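Local coordinates for protein nicotinate phosphoribosyltransferase (Porphyromonas gingivalis, PDB 2IM5) that probably transfers the phosphoribosyl group of 5-phosphoribosyl diphosphate to nicotinate at the expense of ATP, giving nicotinate ribonucleotide for NAD synthesis, at residues A[137-148]-A[171-182]; A[151-160]-A[310-318]. One frame throughout, in Å; residues are numbered along the deposited sequence.

Interaction 1. Residues A[137-148]-A[171-182]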
loop_
_atom_site.group_PDB
_atom_site.type_symbol
_atom_site.label_atom_id
_atom_site.label_comp_id
_atom_site.label_asym_id
_atom_site.label_seq_id
_atom_site.Cartn_x
_atom_site.Cartn_y
_atom_site.Cartn_z
ATOM N N ALA A 137 5.905 -0.343 -25.552
ATOM C CA ALA A 137 5.815 -1.722 -25.082
ATOM C C ALA A 137 4.363 -2.202 -25.114
ATOM O O ALA A 137 3.436 -1.426 -24.888
ATOM C CB ALA A 137 6.369 -1.835 -23.675
ATOM N N GLU A 138 4.173 -3.480 -25.416
ATOM C CA GLU A 138 2.841 -4.073 -25.470
ATOM C C GLU A 138 2.876 -5.414 -24.762
ATOM O O GLU A 138 3.894 -6.112 -24.778
ATOM C CB GLU A 138 2.385 -4.268 -26.922
ATOM C CG GLU A 138 2.117 -2.980 -27.676
ATOM C CD GLU A 138 0.959 -2.192 -27.089
ATOM O OE1 GLU A 138 0.969 -1.926 -25.862
ATOM O OE2 GLU A 138 0.035 -1.828 -27.857
ATOM N N PRO A 139 1.765 -5.797 -24.128
ATOM C CA PRO A 139 1.748 -7.079 -23.428
ATOM C C PRO A 139 1.519 -8.266 -24.362
ATOM O O PRO A 139 0.853 -8.145 -25.390
ATOM C CB PRO A 139 0.606 -6.898 -22.440
ATOM C CG PRO A 139 -0.369 -6.092 -23.235
ATOM C CD PRO A 139 0.510 -5.057 -23.908
ATOM N N ASP A 140 2.097 -9.406 -24.011
ATOM C CA ASP A 140 1.898 -10.622 -24.786
ATOM C C ASP A 140 0.688 -11.271 -24.125
ATOM O O ASP A 140 0.820 -12.063 -23.193
ATOM C CB ASP A 140 3.107 -11.549 -24.673
ATOM C CG ASP A 140 2.874 -12.886 -25.346
ATOM O OD1 ASP A 140 1.764 -13.099 -25.890
ATOM O OD2 ASP A 140 3.800 -13.722 -25.329
ATOM N N TRP A 141 -0.494 -10.914 -24.602
ATOM C CA TRP A 141 -1.719 -11.435 -24.029
ATOM C C TRP A 141 -1.777 -12.946 -23.909
ATOM O O TRP A 141 -2.397 -13.470 -22.989
ATOM C CB TRP A 141 -2.911 -10.905 -24.814
ATOM C CG TRP A 141 -3.121 -9.459 -24.562
ATOM C CD1 TRP A 141 -2.876 -8.425 -25.425
ATOM C CD2 TRP A 141 -3.593 -8.866 -23.347
ATOM N NE1 TRP A 141 -3.170 -7.224 -24.821
ATOM C CE2 TRP A 141 -3.611 -7.465 -23.544
ATOM C CE3 TRP A 141 -4.002 -9.385 -22.108
ATOM C CZ2 TRP A 141 -4.023 -6.572 -22.547
ATOM C CZ3 TRP A 141 -4.412 -8.497 -21.114
ATOM C CH2 TRP A 141 -4.418 -7.104 -21.342
ATOM N N LYS A 142 -1.121 -13.648 -24.826
ATOM C CA LYS A 142 -1.120 -15.100 -24.778
ATOM C C LYS A 142 -0.440 -15.535 -23.491
ATOM O O LYS A 142 -0.911 -16.435 -22.798
ATOM C CB LYS A 142 -0.378 -15.682 -25.982
ATOM C CG LYS A 142 -0.349 -17.204 -25.998
ATOM C CD LYS A 142 0.177 -17.743 -27.322
ATOM C CE LYS A 142 0.057 -19.257 -27.379
ATOM N NZ LYS A 142 0.402 -19.791 -28.731
ATOM N N GLN A 143 0.675 -14.890 -23.172
ATOM C CA GLN A 143 1.393 -15.220 -21.953
ATOM C C GLN A 143 0.609 -14.793 -20.714
ATOM O O GLN A 143 0.569 -15.515 -19.716
ATOM C CB GLN A 143 2.763 -14.556 -21.917
ATOM C CG GLN A 143 3.521 -14.930 -20.657
ATOM C CD GLN A 143 4.850 -14.234 -20.530
ATOM O OE1 GLN A 143 5.676 -14.282 -21.442
ATOM N NE2 GLN A 143 5.074 -13.584 -19.388
ATOM N N VAL A 144 0.007 -13.611 -20.770
ATOM C CA VAL A 144 -0.785 -13.124 -19.647
ATOM C C VAL A 144 -1.860 -14.166 -19.331
ATOM O O VAL A 144 -1.993 -14.602 -18.191
ATOM C CB VAL A 144 -1.464 -11.773 -19.977
ATOM C CG1 VAL A 144 -2.389 -11.366 -18.848
ATOM C CG2 VAL A 144 -0.408 -10.697 -20.200
ATOM N N GLU A 145 -2.616 -14.565 -20.350
ATOM C CA GLU A 145 -3.673 -15.561 -20.182
ATOM C C GLU A 145 -3.131 -16.836 -19.541
ATOM O O GLU A 145 -3.647 -17.306 -18.525
ATOM C CB GLU A 145 -4.287 -15.918 -21.540
ATOM C CG GLU A 145 -5.087 -14.812 -22.217
ATOM C CD GLU A 145 -6.407 -14.536 -21.523
ATOM O OE1 GLU A 145 -7.074 -15.508 -21.104
ATOM O OE2 GLU A 145 -6.788 -13.348 -21.407
ATOM N N GLU A 146 -2.073 -17.378 -20.143
ATOM C CA GLU A 146 -1.449 -18.620 -19.690
ATOM C C GLU A 146 -0.785 -18.644 -18.316
ATOM O O GLU A 146 -1.087 -19.515 -17.498
ATOM C CB GLU A 146 -0.447 -19.105 -20.741
ATOM C CG GLU A 146 -1.113 -19.738 -21.958
ATOM C CD GLU A 146 -0.123 -20.088 -23.063
ATOM O OE1 GLU A 146 0.949 -20.668 -22.759
ATOM O OE2 GLU A 146 -0.426 -19.785 -24.241
ATOM N N VAL A 147 0.127 -17.717 -18.054
ATOM C CA VAL A 147 0.802 -17.713 -16.756
ATOM C C VAL A 147 -0.131 -17.367 -15.595
ATOM O O VAL A 147 0.035 -17.879 -14.492
ATOM C CB VAL A 147 2.005 -16.731 -16.730
ATOM C CG1 VAL A 147 2.995 -17.097 -17.821
ATOM C CG2 VAL A 147 1.518 -15.297 -16.901
ATOM N N THR A 148 -1.108 -16.502 -15.841
ATOM C CA THR A 148 -2.037 -16.117 -14.790
ATOM C C THR A 148 -2.888 -17.327 -14.411
ATOM O O THR A 148 -3.146 -17.581 -13.229
ATOM C CB THR A 148 -2.944 -14.952 -15.241
ATOM O OG1 THR A 148 -2.127 -13.862 -15.692
ATOM C CG2 THR A 148 -3.813 -14.477 -14.083
ATOM N N PHE A 171 1.127 -3.025 -15.363
ATOM C CA PHE A 171 1.525 -2.645 -16.714
ATOM C C PHE A 171 0.486 -1.650 -17.223
ATOM O O PHE A 171 0.819 -0.651 -17.853
ATOM C CB PHE A 171 1.560 -3.871 -17.635
ATOM C CG PHE A 171 2.037 -3.565 -19.034
ATOM C CD1 PHE A 171 3.398 -3.555 -19.338
ATOM C CD2 PHE A 171 1.127 -3.270 -20.041
ATOM C CE1 PHE A 171 3.839 -3.257 -20.631
ATOM C CE2 PHE A 171 1.557 -2.969 -21.335
ATOM C CZ PHE A 171 2.915 -2.964 -21.628
ATOM N N SER A 172 -0.778 -1.937 -16.939
ATOM C CA SER A 172 -1.892 -1.080 -17.339
ATOM C C SER A 172 -3.152 -1.531 -16.604
ATOM O O SER A 172 -3.188 -2.622 -16.029
ATOM C CB SER A 172 -2.144 -1.187 -18.844
ATOM O OG SER A 172 -2.527 -2.506 -19.193
ATOM N N LEU A 173 -4.183 -0.692 -16.640
ATOM C CA LEU A 173 -5.456 -1.011 -15.997
ATOM C C LEU A 173 -6.004 -2.269 -16.672
ATOM O O LEU A 173 -6.509 -3.188 -16.020
ATOM C CB LEU A 173 -6.452 0.138 -16.204
ATOM C CG LEU A 173 -7.666 0.323 -15.274
ATOM C CD1 LEU A 173 -8.823 0.889 -16.095
ATOM C CD2 LEU A 173 -8.089 -0.978 -14.624
ATOM N N GLU A 174 -5.894 -2.292 -17.992
ATOM C CA GLU A 174 -6.375 -3.403 -18.801
ATOM C C GLU A 174 -5.727 -4.719 -18.387
ATOM O O GLU A 174 -6.399 -5.739 -18.276
ATOM C CB GLU A 174 -6.104 -3.107 -20.275
ATOM C CG GLU A 174 -6.561 -4.182 -21.229
ATOM C CD GLU A 174 -6.464 -3.725 -22.665
ATOM O OE1 GLU A 174 -5.388 -3.219 -23.060
ATOM O OE2 GLU A 174 -7.465 -3.869 -23.396
ATOM N N VAL A 175 -4.419 -4.699 -18.153
ATOM C CA VAL A 175 -3.735 -5.912 -17.724
ATOM C C VAL A 175 -4.191 -6.341 -16.316
ATOM O O VAL A 175 -4.485 -7.520 -16.096
ATOM C CB VAL A 175 -2.207 -5.727 -17.738
ATOM C CG1 VAL A 175 -1.532 -6.884 -17.023
ATOM C CG2 VAL A 175 -1.712 -5.628 -19.180
ATOM N N GLU A 176 -4.259 -5.402 -15.370
ATOM C CA GLU A 176 -4.693 -5.759 -14.018
ATOM C C GLU A 176 -6.130 -6.272 -14.047
ATOM O O GLU A 176 -6.472 -7.218 -13.341
ATOM C CB GLU A 176 -4.603 -4.568 -13.044
ATOM C CG GLU A 176 -5.184 -4.904 -11.659
ATOM C CD GLU A 176 -5.059 -3.785 -10.601
ATOM O OE1 GLU A 176 -4.960 -2.583 -10.958
ATOM O OE2 GLU A 176 -5.089 -4.124 -9.394
ATOM N N ASP A 177 -6.960 -5.649 -14.875
ATOM C CA ASP A 177 -8.361 -6.035 -14.999
ATOM C C ASP A 177 -8.494 -7.483 -15.467
ATOM O O ASP A 177 -9.196 -8.282 -14.853
ATOM C CB ASP A 177 -9.068 -5.112 -15.995
ATOM C CG ASP A 177 -10.578 -5.281 -15.985
ATOM O OD1 ASP A 177 -11.066 -6.372 -15.629
ATOM O OD2 ASP A 177 -11.287 -4.323 -16.349
ATOM N N ARG A 178 -7.821 -7.813 -16.564
ATOM C CA ARG A 178 -7.881 -9.167 -17.110
ATOM C C ARG A 178 -7.253 -10.195 -16.172
ATOM O O ARG A 178 -7.785 -11.288 -16.003
ATOM C CB ARG A 178 -7.198 -9.217 -18.482
ATOM C CG ARG A 178 -7.237 -10.588 -19.152
ATOM C CD ARG A 178 -8.650 -11.167 -19.160
ATOM N NE ARG A 178 -8.677 -12.534 -19.673
ATOM C CZ ARG A 178 -9.719 -13.356 -19.563
ATOM N NH1 ARG A 178 -10.829 -12.953 -18.953
ATOM N NH2 ARG A 178 -9.651 -14.582 -20.064
ATOM N N VAL A 179 -6.125 -9.844 -15.566
ATOM C CA VAL A 179 -5.445 -10.746 -14.640
ATOM C C VAL A 179 -6.353 -11.077 -13.457
ATOM O O VAL A 179 -6.407 -12.226 -13.009
ATOM C CB VAL A 179 -4.124 -10.123 -14.113
ATOM C CG1 VAL A 179 -3.608 -10.909 -12.905
ATOM C CG2 VAL A 179 -3.066 -10.136 -15.221
ATOM N N THR A 180 -7.061 -10.066 -12.958
ATOM C CA THR A 180 -7.980 -10.253 -11.842
ATOM C C THR A 180 -9.105 -11.190 -12.266
ATOM O O THR A 180 -9.515 -12.066 -11.511
ATOM C CB THR A 180 -8.596 -8.909 -11.401
ATOM O OG1 THR A 180 -7.548 -8.038 -10.964
ATOM C CG2 THR A 180 -9.593 -9.118 -10.266
ATOM N N ASP A 181 -9.596 -10.993 -13.485
ATOM C CA ASP A 181 -10.674 -11.819 -14.021
ATOM C C ASP A 181 -10.244 -13.282 -14.111
ATOM O O ASP A 181 -10.989 -14.185 -13.727
ATOM C CB ASP A 181 -11.071 -11.329 -15.411
ATOM C CG ASP A 181 -12.429 -11.839 -15.837
ATOM O OD1 ASP A 181 -12.787 -12.973 -15.453
ATOM O OD2 ASP A 181 -13.136 -11.106 -16.562
ATOM N N ILE A 182 -9.038 -13.509 -14.613
ATOM C CA ILE A 182 -8.513 -14.859 -14.752
ATOM C C ILE A 182 -8.294 -15.528 -13.399
ATOM O O ILE A 182 -8.658 -16.690 -13.198
ATOM C CB ILE A 182 -7.180 -14.850 -15.526
ATOM C CG1 ILE A 182 -7.412 -14.315 -16.942
ATOM C CG2 ILE A 182 -6.588 -16.251 -15.566
ATOM C CD1 ILE A 182 -6.139 -14.072 -17.726
#

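Interaction 2. Residues A[151-160]-A[310-318]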
loop_
_atom_site.group_PDB
_atom_site.type_symbol
_atom_site.label_atom_id
_atom_site.label_comp_id
_atom_site.label_asym_id
_atom_site.label_seq_id
_atom_site.Cartn_x
_atom_site.Cartn_y
_atom_site.Cartn_z
ATOM N N LYS A 151 -0.725 -19.671 -12.363
ATOM C CA LYS A 151 -0.548 -19.149 -11.015
ATOM C C LYS A 151 -1.802 -19.383 -10.173
ATOM O O LYS A 151 -1.713 -19.831 -9.037
ATOM C CB LYS A 151 -0.226 -17.655 -11.071
ATOM C CG LYS A 151 1.120 -17.340 -11.700
ATOM C CD LYS A 151 1.286 -15.838 -11.909
ATOM C CE LYS A 151 2.597 -15.527 -12.601
ATOM N NZ LYS A 151 2.720 -14.079 -12.911
ATOM N N GLY A 152 -2.965 -19.085 -10.741
ATOM C CA GLY A 152 -4.208 -19.286 -10.026
ATOM C C GLY A 152 -4.402 -20.736 -9.614
ATOM O O GLY A 152 -4.727 -21.024 -8.458
ATOM N N GLU A 153 -4.197 -21.656 -10.557
ATOM C CA GLU A 153 -4.368 -23.078 -10.274
ATOM C C GLU A 153 -3.389 -23.536 -9.199
ATOM O O GLU A 153 -3.738 -24.330 -8.323
ATOM C CB GLU A 153 -4.191 -23.899 -11.558
ATOM C CG GLU A 153 -5.196 -23.522 -12.657
ATOM C CD GLU A 153 -5.000 -24.294 -13.967
ATOM O OE1 GLU A 153 -3.857 -24.353 -14.472
ATOM O OE2 GLU A 153 -6.001 -24.832 -14.503
ATOM N N LEU A 154 -2.166 -23.018 -9.252
ATOM C CA LEU A 154 -1.156 -23.376 -8.267
ATOM C C LEU A 154 -1.569 -22.943 -6.857
ATOM O O LEU A 154 -1.501 -23.734 -5.913
ATOM C CB LEU A 154 0.183 -22.727 -8.628
ATOM C CG LEU A 154 1.365 -23.060 -7.710
ATOM C CD1 LEU A 154 1.761 -24.525 -7.875
ATOM C CD2 LEU A 154 2.542 -22.162 -8.050
ATOM N N MET A 155 -1.989 -21.685 -6.715
ATOM C CA MET A 155 -2.405 -21.174 -5.412
ATOM C C MET A 155 -3.605 -21.976 -4.902
ATOM O O MET A 155 -3.690 -22.294 -3.714
ATOM C CB MET A 155 -2.779 -19.687 -5.507
ATOM C CG MET A 155 -1.624 -18.741 -5.885
ATOM S SD MET A 155 -0.267 -18.642 -4.662
ATOM C CE MET A 155 -0.913 -17.477 -3.562
ATOM N N ARG A 156 -4.526 -22.299 -5.810
ATOM C CA ARG A 156 -5.722 -23.066 -5.463
ATOM C C ARG A 156 -5.323 -24.437 -4.926
ATOM O O ARG A 156 -5.774 -24.858 -3.865
ATOM C CB ARG A 156 -6.612 -23.242 -6.700
ATOM C CG ARG A 156 -7.931 -23.956 -6.441
ATOM C CD ARG A 156 -8.663 -24.186 -7.753
ATOM N NE ARG A 156 -7.920 -25.105 -8.615
ATOM C CZ ARG A 156 -7.984 -25.115 -9.944
ATOM N NH1 ARG A 156 -8.756 -24.251 -10.595
ATOM N NH2 ARG A 156 -7.264 -25.992 -10.625
ATOM N N GLU A 157 -4.460 -25.118 -5.670
ATOM C CA GLU A 157 -3.983 -26.445 -5.306
ATOM C C GLU A 157 -3.340 -26.465 -3.926
ATOM O O GLU A 157 -3.616 -27.358 -3.125
ATOM C CB GLU A 157 -2.975 -26.937 -6.347
ATOM C CG GLU A 157 -2.365 -28.296 -6.046
ATOM C CD GLU A 157 -1.128 -28.588 -6.895
ATOM O OE1 GLU A 157 -1.222 -28.497 -8.142
ATOM O OE2 GLU A 157 -0.065 -28.911 -6.313
ATOM N N HIS A 158 -2.475 -25.492 -3.648
ATOM C CA HIS A 158 -1.808 -25.430 -2.345
ATOM C C HIS A 158 -2.619 -24.691 -1.281
ATOM O O HIS A 158 -2.153 -24.517 -0.155
ATOM C CB HIS A 158 -0.427 -24.776 -2.469
ATOM C CG HIS A 158 0.569 -25.600 -3.224
ATOM N ND1 HIS A 158 0.515 -25.769 -4.592
ATOM C CD2 HIS A 158 1.635 -26.318 -2.799
ATOM C CE1 HIS A 158 1.503 -26.555 -4.975
ATOM N NE2 HIS A 158 2.197 -26.902 -3.906
ATOM N N ARG A 159 -3.827 -24.260 -1.635
ATOM C CA ARG A 159 -4.687 -23.544 -0.696
ATOM C C ARG A 159 -3.947 -22.371 -0.065
ATOM O O ARG A 159 -3.994 -22.169 1.147
ATOM C CB ARG A 159 -5.172 -24.497 0.395
ATOM C CG ARG A 159 -6.034 -25.624 -0.135
ATOM C CD ARG A 159 -6.314 -26.655 0.938
ATOM N NE ARG A 159 -7.164 -27.731 0.434
ATOM C CZ ARG A 159 -8.449 -27.591 0.123
ATOM N NH1 ARG A 159 -9.047 -26.414 0.266
ATOM N NH2 ARG A 159 -9.137 -28.628 -0.338
ATOM N N ALA A 160 -3.255 -21.607 -0.900
ATOM C CA ALA A 160 -2.508 -20.451 -0.435
ATOM C C ALA A 160 -3.381 -19.202 -0.536
ATOM O O ALA A 160 -3.564 -18.652 -1.627
ATOM C CB ALA A 160 -1.239 -20.281 -1.269
ATOM N N PRO A 310 4.048 -16.687 -6.563
ATOM C CA PRO A 310 3.253 -17.790 -6.025
ATOM C C PRO A 310 4.126 -18.861 -5.368
ATOM O O PRO A 310 3.816 -19.351 -4.280
ATOM C CB PRO A 310 2.513 -18.300 -7.255
ATOM C CG PRO A 310 2.273 -17.030 -8.025
ATOM C CD PRO A 310 3.613 -16.333 -7.927
ATOM N N GLN A 311 5.230 -19.205 -6.018
ATOM C CA GLN A 311 6.124 -20.222 -5.488
ATOM C C GLN A 311 6.744 -19.823 -4.156
ATOM O O GLN A 311 6.858 -20.643 -3.250
ATOM C CB GLN A 311 7.230 -20.539 -6.497
ATOM C CG GLN A 311 8.139 -21.686 -6.066
ATOM C CD GLN A 311 7.362 -22.931 -5.636
ATOM O OE1 GLN A 311 6.478 -23.413 -6.358
ATOM N NE2 GLN A 311 7.694 -23.459 -4.457
ATOM N N ARG A 312 7.157 -18.567 -4.035
ATOM C CA ARG A 312 7.742 -18.098 -2.789
ATOM C C ARG A 312 6.691 -18.131 -1.674
ATOM O O ARG A 312 7.010 -18.391 -0.513
ATOM C CB ARG A 312 8.276 -16.675 -2.953
ATOM C CG ARG A 312 8.924 -16.128 -1.697
ATOM C CD ARG A 312 10.295 -16.737 -1.457
ATOM N NE ARG A 312 11.271 -16.265 -2.442
ATOM C CZ ARG A 312 12.567 -16.582 -2.433
ATOM N NH1 ARG A 312 13.063 -17.378 -1.489
ATOM N NH2 ARG A 312 13.376 -16.094 -3.370
ATOM N N ALA A 313 5.439 -17.864 -2.031
ATOM C CA ALA A 313 4.356 -17.884 -1.056
ATOM C C ALA A 313 4.203 -19.301 -0.504
ATOM O O ALA A 313 4.010 -19.501 0.701
ATOM C CB ALA A 313 3.051 -17.425 -1.704
ATOM N N ILE A 314 4.298 -20.283 -1.396
ATOM C CA ILE A 314 4.177 -21.682 -1.004
ATOM C C ILE A 314 5.300 -22.071 -0.039
ATOM O O ILE A 314 5.077 -22.817 0.911
ATOM C CB ILE A 314 4.198 -22.603 -2.252
ATOM C CG1 ILE A 314 2.910 -22.395 -3.057
ATOM C CG2 ILE A 314 4.331 -24.070 -1.832
ATOM C CD1 ILE A 314 2.903 -23.074 -4.404
ATOM N N GLU A 315 6.501 -21.554 -0.277
ATOM C CA GLU A 315 7.641 -21.841 0.592
ATOM C C GLU A 315 7.421 -21.262 1.991
ATOM O O GLU A 315 7.644 -21.942 2.993
ATOM C CB GLU A 315 8.924 -21.258 -0.007
ATOM C CG GLU A 315 9.427 -21.976 -1.247
ATOM C CD GLU A 315 10.383 -21.121 -2.064
ATOM O OE1 GLU A 315 11.220 -20.417 -1.457
ATOM O OE2 GLU A 315 10.302 -21.155 -3.314
ATOM N N ILE A 316 6.985 -20.004 2.060
ATOM C CA ILE A 316 6.726 -19.360 3.346
ATOM C C ILE A 316 5.613 -20.112 4.067
ATOM O O ILE A 316 5.631 -20.265 5.286
ATOM C CB ILE A 316 6.293 -17.883 3.157
ATOM C CG1 ILE A 316 7.456 -17.071 2.580
ATOM C CG2 ILE A 316 5.848 -17.285 4.494
ATOM C CD1 ILE A 316 7.097 -15.631 2.231
ATOM N N GLN A 317 4.647 -20.582 3.291
ATOM C CA GLN A 317 3.516 -21.323 3.819
ATOM C C GLN A 317 4.019 -22.548 4.600
ATOM O O GLN A 317 3.478 -22.890 5.650
ATOM C CB GLN A 317 2.606 -21.717 2.648
ATOM C CG GLN A 317 1.274 -22.340 3.014
ATOM C CD GLN A 317 0.329 -22.390 1.822
ATOM O OE1 GLN A 317 0.767 -22.406 0.665
ATOM N NE2 GLN A 317 -0.970 -22.420 2.095
ATOM N N LYS A 318 5.073 -23.190 4.102
ATOM C CA LYS A 318 5.640 -24.360 4.776
ATOM C C LYS A 318 6.285 -23.940 6.092
ATOM O O LYS A 318 6.123 -24.602 7.114
ATOM C CB LYS A 318 6.693 -25.038 3.899
ATOM C CG LYS A 318 6.181 -25.531 2.555
ATOM C CD LYS A 318 7.293 -26.217 1.762
ATOM C CE LYS A 318 6.870 -26.479 0.320
ATOM N NZ LYS A 318 5.581 -27.230 0.252
#

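Interaction 1. Residues A[137-148]-A[171-182]
Arg178 meets first Trp141 and then Glu145, and its course from root to tip illustrates how one long side chain can serve both the apolar and the charged part of a helix-helix contact. CB lies 3.9 Å from Trp141 CZ3, and CG, anti to the backbone N, continues along the same corner of the indole. The chain then bends at chi2, which takes CD past Glu145 OE2. NE donates to Glu145 OE2 at 2.7 Å, and NH2 donates to Glu145 OE1 at 2.9 Å in a nearly straight bond (170°). This is a side-on, two-nitrogen salt bridge: both oxygens are met on their syn sides, and the carboxylate and guanidinium planes are only 24° apart, so rotation of either group is restrained. NH1 has a long salt bridge to Asp181, while Ile182 CG1 lies above one guanidinium face, displaced toward its rim.

Further along the interface, Trp141 CH2 reaches Glu174 CG at 3.6 Å and also touches Val175 CG2. Pro139 CD packs at 3.5 Å from Phe171 CE2, and Tyr132 stacks on that phenyl ring. One to two turns further on, Val144 CG1 meets Val179 CG2, and Thr148 CG2 lies 3.6 Å from Ile182 CG2. Thr148 OG1 turns back to Val144 O, which also accepts from Thr148 N on its opposite face, so this buried hydroxyl is satisfied within its own helix.

Running roughly the same way at 33°, with strand 162-164 between them in sequence, the two helices pack as neighbours do in the outer layer of a parallel alpha/beta barrel.

Interaction 2. Residues A[151-160]-A[310-318]
In the helical layer around the parallel strands of the barrel, Ile314 presses its terminal methyl onto the imidazole of His158, a CH-pi contact between the two side chains. Ile314 CD1 stands 3.6 Å from the ring centroid and 9° off the normal, practically above the middle of the face, while CG2 approaches the ring at CD2. The imidazole is steadied by the last turn of helix 141-157: His158 ND1 donates to Leu154 O at 3.2 Å, close to the ring plane. The same CD1 methyl also lies 3.6 Å from Leu154 CG, so it fills the angle between leucine and histidine.

At the N-terminal end of helix 310-320, Pro310 packs against three residues: its CB touches Met155 SD at 3.8 Å and Leu154 CD2 at 3.9 Å, and its CG rests on the aliphatic part of Lys151, whose amino group goes on to Asn333 and Asp337. The bend at chi2 carries the methionine SD to the proline, and the one at chi3 turns CE toward Ala313 CB.

At the other end Gln317, extended with CG anti to the backbone N (chi1 -172°), brings NE2 to Arg159 O at 3.2 Å; the donor sits above the carbonyl plane. A second, weak bond goes from NE2 to His158 O. These carbonyls belong to the turn where Arg159, with positive phi, forms a Schellman motif, the classic C-terminal cap of an alpha-helix.

Both interactions use helix 141-157, with interaction 1 on its N-terminal part and interaction 2 toward its C-terminal end; their centres are about 20 Å apart. Strand 162-164 lies between 325-330 and 191-194 in the parallel sheet, and the helices follow suit: 310-320, 141-157 and 173-186 pack side by side in that spatial order, although the first comes from much later in the chain. The region after helix 332-335 joins the two sites, since Asp337 pairs with Lys151 while neighbouring Val338 touches Pro139 and Phe171. The centres of the two contacts lie about 21 and 22 Å from the centre of the chain, and neither contact includes His213, predicted to be autophosphorylated but unmodified here.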